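Local coordinates for conserved domain protein (Bacillus anthracis, PDB 3FBQ) that is of unknown function but is built mainly of antiparallel beta sheets, consistent with an E-set (immunoglobulin-like) relationship, at residues N45-D50 with L54-S59; Y58-E63 with P70-G75; K25-E30 with S172-I177. One frame throughout, in Å; residues are numbered along the deposited sequence.

Interaction 1 of 3, residues N45-D50 with L54-S59; sequences NDVISD and LSITYS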
loop_
_atom_site.group_PDB
_atom_site.type_symbol
_atom_site.label_atom_id
_atom_site.label_comp_id
_atom_site.label_asym_id
_atom_site.label_seq_id
_atom_site.Cartn_x
_atom_site.Cartn_y
_atom_site.Cartn_z
ATOM N N ASN A 45 15.399 -13.722 5.687
ATOM C CA ASN A 45 16.487 -14.503 6.265
ATOM C C ASN A 45 16.001 -15.437 7.368
ATOM O O ASN A 45 15.622 -16.578 7.105
ATOM C CB ASN A 45 17.583 -13.580 6.802
ATOM C CG ASN A 45 18.369 -12.904 5.697
ATOM O OD1 ASN A 45 19.146 -13.545 4.990
ATOM N ND2 ASN A 45 18.170 -11.600 5.541
ATOM N N ASP A 46 16.015 -14.945 8.602
ATOM C CA ASP A 46 15.618 -15.748 9.753
ATOM C C ASP A 46 14.106 -15.718 9.950
ATOM O O ASP A 46 13.463 -14.690 9.738
ATOM C CB ASP A 46 16.324 -15.260 11.018
ATOM C CG ASP A 46 17.800 -15.608 11.033
ATOM O OD1 ASP A 46 18.485 -15.255 12.017
ATOM O OD2 ASP A 46 18.275 -16.234 10.062
ATOM N N VAL A 47 13.546 -16.851 10.360
ATOM C CA VAL A 47 12.111 -16.952 10.600
ATOM C C VAL A 47 11.821 -17.644 11.929
ATOM O O VAL A 47 12.513 -18.587 12.312
ATOM C CB VAL A 47 11.401 -17.719 9.468
ATOM C CG1 VAL A 47 11.858 -19.170 9.443
ATOM C CG2 VAL A 47 9.892 -17.630 9.632
ATOM N N ILE A 48 10.794 -17.169 12.625
ATOM C CA ILE A 48 10.460 -17.686 13.964
ATOM C C ILE A 48 9.074 -17.215 14.395
ATOM O O ILE A 48 8.613 -16.150 14.029
ATOM C CB ILE A 48 11.433 -17.165 15.011
ATOM C CG1 ILE A 48 11.463 -18.094 16.267
ATOM C CG2 ILE A 48 11.135 -15.653 15.361
ATOM C CD1 ILE A 48 12.508 -17.707 17.302
ATOM N N SER A 49 8.428 -17.993 15.233
ATOM C CA SER A 49 7.032 -17.775 15.606
ATOM C C SER A 49 6.814 -18.306 17.008
ATOM O O SER A 49 7.065 -19.508 17.338
ATOM C CB SER A 49 6.107 -18.512 14.659
ATOM O OG SER A 49 4.858 -18.659 15.263
ATOM N N ASP A 50 6.386 -17.360 17.831
ATOM C CA ASP A 50 6.053 -17.497 19.259
ATOM C C ASP A 50 4.978 -18.542 19.376
ATOM O O ASP A 50 4.758 -19.037 20.440
ATOM C CB ASP A 50 5.345 -16.177 19.740
ATOM C CG ASP A 50 6.132 -15.406 20.736
ATOM O OD1 ASP A 50 7.014 -16.022 21.342
ATOM O OD2 ASP A 50 5.865 -14.193 20.989
ATOM N N LEU A 54 4.985 -13.572 14.932
ATOM C CA LEU A 54 5.854 -14.111 13.905
ATOM C C LEU A 54 6.846 -13.023 13.569
ATOM O O LEU A 54 6.456 -11.874 13.344
ATOM C CB LEU A 54 5.037 -14.457 12.703
ATOM C CG LEU A 54 5.815 -14.620 11.405
ATOM C CD1 LEU A 54 6.515 -15.998 11.249
ATOM C CD2 LEU A 54 4.842 -14.324 10.221
ATOM N N SER A 55 8.129 -13.344 13.625
ATOM C CA SER A 55 9.113 -12.324 13.415
ATOM C C SER A 55 9.972 -12.841 12.327
ATOM O O SER A 55 10.277 -14.045 12.229
ATOM C CB SER A 55 9.927 -11.956 14.655
ATOM O OG SER A 55 9.216 -12.242 15.864
ATOM N N ILE A 56 10.315 -11.907 11.464
ATOM C CA ILE A 56 10.984 -12.191 10.238
ATOM C C ILE A 56 12.098 -11.178 10.018
ATOM O O ILE A 56 11.979 -9.985 10.378
ATOM C CB ILE A 56 9.929 -12.099 9.161
ATOM C CG1 ILE A 56 9.693 -13.473 8.655
ATOM C CG2 ILE A 56 10.119 -10.914 8.092
ATOM C CD1 ILE A 56 8.715 -13.401 7.580
ATOM N N THR A 57 13.156 -11.665 9.390
ATOM C CA THR A 57 14.365 -10.923 9.213
ATOM C C THR A 57 14.636 -10.888 7.716
ATOM O O THR A 57 14.370 -11.878 6.998
ATOM C CB THR A 57 15.403 -11.635 10.069
ATOM O OG1 THR A 57 15.555 -10.898 11.306
ATOM C CG2 THR A 57 16.675 -11.747 9.413
ATOM N N TYR A 58 15.092 -9.756 7.198
ATOM C CA TYR A 58 15.272 -9.700 5.769
ATOM C C TYR A 58 16.383 -8.791 5.372
ATOM O O TYR A 58 16.819 -7.949 6.158
ATOM C CB TYR A 58 13.981 -9.240 5.080
ATOM C CG TYR A 58 13.632 -7.815 5.425
ATOM C CD1 TYR A 58 12.769 -7.515 6.512
ATOM C CD2 TYR A 58 14.190 -6.757 4.706
ATOM C CE1 TYR A 58 12.484 -6.261 6.844
ATOM C CE2 TYR A 58 13.910 -5.445 5.043
ATOM C CZ TYR A 58 13.040 -5.205 6.098
ATOM O OH TYR A 58 12.772 -3.899 6.412
ATOM N N SER A 59 16.816 -8.940 4.124
ATOM C CA SER A 59 17.707 -7.984 3.477
ATOM C C SER A 59 17.072 -7.379 2.274
ATOM O O SER A 59 16.171 -7.928 1.679
ATOM C CB SER A 59 18.993 -8.647 3.047
ATOM O OG SER A 59 19.216 -9.661 3.990
#

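Interaction 2 of 3, residues Y58-E63 with P70-G75; sequences YSLESE and PIILGG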
loop_
_atom_site.group_PDB
_atom_site.type_symbol
_atom_site.label_atom_id
_atom_site.label_comp_id
_atom_site.label_asym_id
_atom_site.label_seq_id
_atom_site.Cartn_x
_atom_site.Cartn_y
_atom_site.Cartn_z
ATOM N N TYR A 58 15.092 -9.756 7.198
ATOM C CA TYR A 58 15.272 -9.700 5.769
ATOM C C TYR A 58 16.383 -8.791 5.372
ATOM O O TYR A 58 16.819 -7.949 6.158
ATOM C CB TYR A 58 13.981 -9.240 5.080
ATOM C CG TYR A 58 13.632 -7.815 5.425
ATOM C CD1 TYR A 58 12.769 -7.515 6.512
ATOM C CD2 TYR A 58 14.190 -6.757 4.706
ATOM C CE1 TYR A 58 12.484 -6.261 6.844
ATOM C CE2 TYR A 58 13.910 -5.445 5.043
ATOM C CZ TYR A 58 13.040 -5.205 6.098
ATOM O OH TYR A 58 12.772 -3.899 6.412
ATOM N N SER A 59 16.816 -8.940 4.124
ATOM C CA SER A 59 17.707 -7.984 3.477
ATOM C C SER A 59 17.072 -7.379 2.274
ATOM O O SER A 59 16.171 -7.928 1.679
ATOM C CB SER A 59 18.993 -8.647 3.047
ATOM O OG SER A 59 19.216 -9.661 3.990
ATOM N N LEU A 60 17.586 -6.237 1.895
ATOM C CA LEU A 60 17.061 -5.540 0.790
ATOM C C LEU A 60 18.315 -4.997 0.104
ATOM O O LEU A 60 19.104 -4.316 0.754
ATOM C CB LEU A 60 16.155 -4.455 1.346
ATOM C CG LEU A 60 15.536 -3.450 0.400
ATOM C CD1 LEU A 60 14.486 -4.196 -0.332
ATOM C CD2 LEU A 60 14.955 -2.285 1.185
ATOM N N GLU A 61 18.530 -5.384 -1.164
ATOM C CA GLU A 61 19.694 -4.979 -1.926
ATOM C C GLU A 61 19.248 -4.417 -3.231
ATOM O O GLU A 61 18.350 -4.962 -3.861
ATOM C CB GLU A 61 20.612 -6.131 -2.225
ATOM C CG GLU A 61 21.188 -6.728 -1.009
ATOM C CD GLU A 61 21.818 -8.025 -1.335
ATOM O OE1 GLU A 61 22.562 -8.018 -2.346
ATOM O OE2 GLU A 61 21.538 -9.040 -0.630
ATOM N N SER A 62 19.882 -3.329 -3.644
ATOM C CA SER A 62 19.489 -2.658 -4.819
ATOM C C SER A 62 20.618 -2.236 -5.741
ATOM O O SER A 62 21.780 -2.401 -5.422
ATOM C CB SER A 62 18.744 -1.431 -4.459
ATOM O OG SER A 62 18.424 -0.838 -5.699
ATOM N N GLU A 63 20.256 -1.685 -6.894
ATOM C CA GLU A 63 21.223 -1.416 -7.952
ATOM C C GLU A 63 21.679 0.039 -7.923
ATOM O O GLU A 63 22.277 0.532 -8.880
ATOM C CB GLU A 63 20.628 -1.752 -9.321
ATOM C CG GLU A 63 20.321 -3.228 -9.517
ATOM C CD GLU A 63 21.533 -4.021 -9.963
ATOM O OE1 GLU A 63 22.653 -3.706 -9.506
ATOM O OE2 GLU A 63 21.368 -4.960 -10.770
ATOM N N PRO A 70 14.252 3.992 3.385
ATOM C CA PRO A 70 13.363 3.446 2.350
ATOM C C PRO A 70 12.030 2.969 2.967
ATOM O O PRO A 70 11.994 2.528 4.110
ATOM C CB PRO A 70 14.183 2.300 1.728
ATOM C CG PRO A 70 15.629 2.356 2.403
ATOM C CD PRO A 70 15.507 3.228 3.608
ATOM N N ILE A 71 10.929 3.075 2.237
ATOM C CA ILE A 71 9.650 2.626 2.775
ATOM C C ILE A 71 9.102 1.382 2.057
ATOM O O ILE A 71 8.843 1.413 0.838
ATOM C CB ILE A 71 8.620 3.725 2.662
ATOM C CG1 ILE A 71 9.124 4.972 3.328
ATOM C CG2 ILE A 71 7.335 3.317 3.349
ATOM C CD1 ILE A 71 8.030 5.879 3.641
ATOM N N ILE A 72 8.956 0.279 2.794
ATOM C CA ILE A 72 8.384 -0.933 2.209
ATOM C C ILE A 72 6.896 -0.696 2.048
ATOM O O ILE A 72 6.225 -0.537 3.083
ATOM C CB ILE A 72 8.450 -2.199 3.128
ATOM C CG1 ILE A 72 9.881 -2.617 3.512
ATOM C CG2 ILE A 72 7.780 -3.374 2.393
ATOM C CD1 ILE A 72 10.797 -2.932 2.255
ATOM N N LEU A 73 6.396 -0.666 0.807
ATOM C CA LEU A 73 4.977 -0.722 0.517
ATOM C C LEU A 73 4.484 -2.179 0.350
ATOM O O LEU A 73 4.955 -2.904 -0.566
ATOM C CB LEU A 73 4.658 0.078 -0.752
ATOM C CG LEU A 73 5.029 1.564 -0.801
ATOM C CD1 LEU A 73 4.953 2.264 -2.152
ATOM C CD2 LEU A 73 4.359 2.396 0.293
ATOM N N GLY A 74 3.508 -2.589 1.161
ATOM C CA GLY A 74 2.966 -3.937 1.142
ATOM C C GLY A 74 2.745 -4.412 2.571
ATOM O O GLY A 74 2.521 -3.632 3.420
ATOM N N GLY A 75 2.795 -5.698 2.874
ATOM C CA GLY A 75 2.431 -6.120 4.209
ATOM C C GLY A 75 2.727 -7.551 4.480
ATOM O O GLY A 75 2.720 -8.370 3.593
#

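Interaction 3 of 3, residues K25-E30 with S172-I177; sequences KEFSTE and SPVSFI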
loop_
_atom_site.group_PDB
_atom_site.type_symbol
_atom_site.label_atom_id
_atom_site.label_comp_id
_atom_site.label_asym_id
_atom_site.label_seq_id
_atom_site.Cartn_x
_atom_site.Cartn_y
_atom_site.Cartn_z
ATOM N N LYS A 25 17.994 -15.737 16.820
ATOM C CA LYS A 25 18.534 -16.375 15.628
ATOM C C LYS A 25 18.714 -17.838 15.857
ATOM O O LYS A 25 18.527 -18.638 14.959
ATOM C CB LYS A 25 19.890 -15.804 15.179
ATOM C CG LYS A 25 20.214 -16.257 13.798
ATOM C CD LYS A 25 21.259 -15.420 13.175
ATOM C CE LYS A 25 21.823 -16.117 11.941
ATOM N NZ LYS A 25 20.894 -16.011 10.762
ATOM N N GLU A 26 19.106 -18.197 17.073
ATOM C CA GLU A 26 19.539 -19.553 17.268
ATOM C C GLU A 26 18.302 -20.457 17.206
ATOM O O GLU A 26 18.356 -21.627 16.824
ATOM C CB GLU A 26 20.357 -19.678 18.546
ATOM C CG GLU A 26 21.193 -20.935 18.521
ATOM C CD GLU A 26 22.502 -20.821 19.331
ATOM O OE1 GLU A 26 23.468 -21.605 18.969
ATOM O OE2 GLU A 26 22.540 -19.966 20.301
ATOM N N PHE A 27 17.174 -19.875 17.542
ATOM C CA PHE A 27 15.980 -20.630 17.574
ATOM C C PHE A 27 15.248 -20.410 16.312
ATOM O O PHE A 27 14.246 -21.038 16.061
ATOM C CB PHE A 27 15.180 -20.278 18.811
ATOM C CG PHE A 27 15.634 -21.035 19.995
ATOM C CD1 PHE A 27 14.883 -22.116 20.470
ATOM C CD2 PHE A 27 16.861 -20.733 20.587
ATOM C CE1 PHE A 27 15.311 -22.845 21.560
ATOM C CE2 PHE A 27 17.324 -21.454 21.651
ATOM C CZ PHE A 27 16.563 -22.534 22.145
ATOM N N SER A 28 15.805 -19.569 15.471
ATOM C CA SER A 28 15.221 -19.347 14.155
ATOM C C SER A 28 15.463 -20.396 13.092
ATOM O O SER A 28 16.392 -21.216 13.186
ATOM C CB SER A 28 15.568 -17.964 13.639
ATOM O OG SER A 28 14.340 -17.275 13.813
ATOM N N THR A 29 14.577 -20.369 12.100
ATOM C CA THR A 29 14.727 -21.185 10.911
ATOM C C THR A 29 15.261 -20.239 9.878
ATOM O O THR A 29 14.617 -19.198 9.535
ATOM C CB THR A 29 13.388 -21.689 10.379
ATOM O OG1 THR A 29 12.649 -22.287 11.435
ATOM C CG2 THR A 29 13.580 -22.635 9.220
ATOM N N GLU A 30 16.429 -20.611 9.400
ATOM C CA GLU A 30 17.151 -19.797 8.479
ATOM C C GLU A 30 16.625 -20.133 7.116
ATOM O O GLU A 30 16.621 -21.312 6.776
ATOM C CB GLU A 30 18.632 -20.152 8.536
ATOM C CG GLU A 30 19.341 -19.941 7.234
ATOM C CD GLU A 30 20.841 -19.781 7.431
ATOM O OE1 GLU A 30 21.245 -18.706 7.923
ATOM O OE2 GLU A 30 21.605 -20.748 7.115
ATOM N N SER A 172 8.480 -19.312 26.170
ATOM C CA SER A 172 9.228 -20.079 25.184
ATOM C C SER A 172 10.658 -20.189 25.632
ATOM O O SER A 172 11.029 -19.667 26.656
ATOM C CB SER A 172 9.239 -19.391 23.826
ATOM O OG SER A 172 10.124 -18.265 23.789
ATOM N N PRO A 173 11.490 -20.853 24.851
ATOM C CA PRO A 173 12.868 -21.002 25.293
ATOM C C PRO A 173 13.706 -19.708 25.166
ATOM O O PRO A 173 14.809 -19.583 25.766
ATOM C CB PRO A 173 13.415 -22.056 24.331
ATOM C CG PRO A 173 12.235 -22.758 23.882
ATOM C CD PRO A 173 11.172 -21.781 23.767
ATOM N N VAL A 174 13.142 -18.764 24.441
ATOM C CA VAL A 174 13.868 -17.669 23.866
ATOM C C VAL A 174 13.277 -16.382 24.497
ATOM O O VAL A 174 13.963 -15.363 24.656
ATOM C CB VAL A 174 13.626 -17.760 22.310
ATOM C CG1 VAL A 174 12.650 -16.802 21.828
ATOM C CG2 VAL A 174 14.879 -17.662 21.565
ATOM N N SER A 175 12.005 -16.450 24.900
ATOM C CA SER A 175 11.270 -15.262 25.329
ATOM C C SER A 175 10.038 -15.691 26.106
ATOM O O SER A 175 9.723 -16.878 26.208
ATOM C CB SER A 175 10.887 -14.408 24.113
ATOM O OG SER A 175 9.887 -15.081 23.337
ATOM N N PHE A 176 9.382 -14.715 26.726
ATOM C CA PHE A 176 8.109 -14.976 27.436
ATOM C C PHE A 176 7.119 -13.850 27.277
ATOM O O PHE A 176 7.523 -12.710 27.154
ATOM C CB PHE A 176 8.344 -15.329 28.917
ATOM C CG PHE A 176 8.593 -14.143 29.811
ATOM C CD1 PHE A 176 9.880 -13.845 30.246
ATOM C CD2 PHE A 176 7.557 -13.353 30.247
ATOM C CE1 PHE A 176 10.138 -12.774 31.112
ATOM C CE2 PHE A 176 7.805 -12.264 31.064
ATOM C CZ PHE A 176 9.095 -11.993 31.528
ATOM N N ILE A 177 5.828 -14.133 27.335
ATOM C CA ILE A 177 4.759 -13.114 27.042
ATOM C C ILE A 177 3.801 -12.821 28.175
ATOM O O ILE A 177 3.262 -13.724 28.773
ATOM C CB ILE A 177 3.897 -13.555 25.860
ATOM C CG1 ILE A 177 4.769 -13.865 24.630
ATOM C CG2 ILE A 177 2.844 -12.511 25.553
ATOM C CD1 ILE A 177 4.014 -14.582 23.577
#

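Interaction 1 of 3, residues N45-D50 with L54-S59
The carbonyl oxygen of Ile-48 receives two donors from the facing strand. The stronger is the backbone N of Ser-55, 2.9 Å from Ile-48 O, with a nearly straight N-H (169°). The second is a CA-H contact from Leu-54, whose CA lies 3.4 Å from the same oxygen. Ile-48 N returns a bond of 3.2 Å to Ser-55 O, so these two residues form an antiparallel hydrogen-bonded pair. Further along, Thr-57 N reaches Asp-46 O at 3.1 Å, and the CA-H of Ile-56 approaches that oxygen too. Asn-45 N and Thr-57 O continue the pairing, although their modelled separation is doubtfully short.

Val-47, Ser-49, Leu-54 and Ile-56 lie on one face of the sheet. Val-47 CG2, anti to its own backbone N, meets Leu-54 CD1 at 4.1 Å with the two side chains inclined to each other, and the same methyl comes 4.3 Å from Ile-56 CG1. Strands 114-126 and 131-144 cover this face through Phe-117 and Val-143, while Ser-49 OG bonds to Ser-145 OG. On the other face the CB atoms of Asp-46 and Thr-57 lie 3.9 Å apart, both residues touching Phe-10 of helix 9-12, and the Asp-46 carboxylate forms a salt bridge with Lys-25. Ile-48 CG2 rests beside the Ser-55 side chain on this face as well.

The contact is thus the paired arms of a beta hairpin, strands 40-49 and 53-62. Bonds between the arms, together with those to flanking strands 29-37 and 97-106 and to Met-146, satisfy backbone polar groups of buried strands. A mainly apolar face turns to a second sheet, and a more polar one carries a charge that Lys-25 would offset.

Interaction 2 of 3, residues Y58-E63 with P70-G75
The phenol of Tyr-58 meets Ile-72 with its hydroxyl end rather than with a ring face: Tyr-58 OH lies 4.3 Å from Ile-72 CG1. Other residues also touch the tyrosine. Trp-119 of strand 114-126 meets it with the ring planes inclined by about 50°, neither stacked nor perpendicular, and Met-90 and Val-102 pack on it too. Two residues along, Leu-60 CD2 comes 4.3 Å from Ile-72 CD1. The CB of Leu-60 already points across, and with CG anti to the backbone N (chi1 174°) the side chain extends toward Ile-72. Ile-72 is therefore approached by two side chains from the same strand, and it also packs on Ile-121 and Ile-124 of strand 114-126 and on Gln-134 of a neighbouring subunit. Pro-70 borders the cluster on Met-90 and Tyr-98.

The meeting is mainly van der Waals packing of side chains, with the backbones well apart. Next to Ile-72, Leu-73 packs on Leu-73 of both neighbouring subunits, so this part of strand 71-78 also takes part in the three-chain assembly. Two antiparallel sheets facing each other across a hydrophobic filling are the hallmark of a beta sandwich.

Interaction 3 of 3, residues K25-E30 with S172-I177
Phe-27 reaches across to the turn at Pro-173 and Val-174, and its atoms divide between these two residues. At the root, Phe-27 CB lies 3.8 Å from Val-174 CG2. The same methyl keeps company with CG and with the near ring carbon, Phe-27 CD2, also at 3.8 Å. On the other side of the ring the partner changes: CD1 and then CE1 lie near Pro-173, and Phe-27 CE1 comes 3.4 Å from Pro-173 CB. The tip atom, Phe-27 CZ, still lies 3.9 Å from that carbon. Both partners meet the ring obliquely. With CG anti to its carbonyl carbon (chi1 -84°), the ring is swung beside the backbone N, where its length spans the two residues; phenylalanine and valine run past each other in opposite directions.

The receiving surface is a turn held by its own polar bonds. Ser-172 OG accepts from Val-174 N at 3.1 Å, an ST turn, and donates to Ser-175 O at 2.8 Å from above the carbonyl plane. Since Ser-172 N also bonds to Ser-175 O, that oxygen is gripped twice, and the loop presenting Pro-173 and Val-174 is tied across its base.

Met-146 touches both Phe-27 and Pro-173, and Ile-48 of strand 40-49 also packs on the phenylalanine. The contact thus sets the end of the short helix 24-27, just before strand 29-37, against the turn that joins strands 162-171 and 175-184, bringing the edge of the five-stranded sheet to the connection between two strands of the eight-stranded one.

From the N terminus, the first partner of interaction 3 (25-30) comes where helix 24-27 gives way to strand 29-37. Interaction 1 then closes a tight hairpin between strands 40-49 and 53-62. Interaction 2 follows on the same strand, sharing Tyr-58 and Ser-59, and closes a short loop to strand 71-78 in the facing sheet. Both lie inside the long loop that interaction 3 closes at 172-177. Interactions 1 and 3 touch chiefly where Ser-28 and Thr-29 bond to Val-47, and Asp-50 meets Ile-177, whereas interactions 2 and 3 stay about 9 Å apart at their nearest atoms. Pairing within a sheet, packing between sheets and a join to the eight-stranded sheet thus follow in turn.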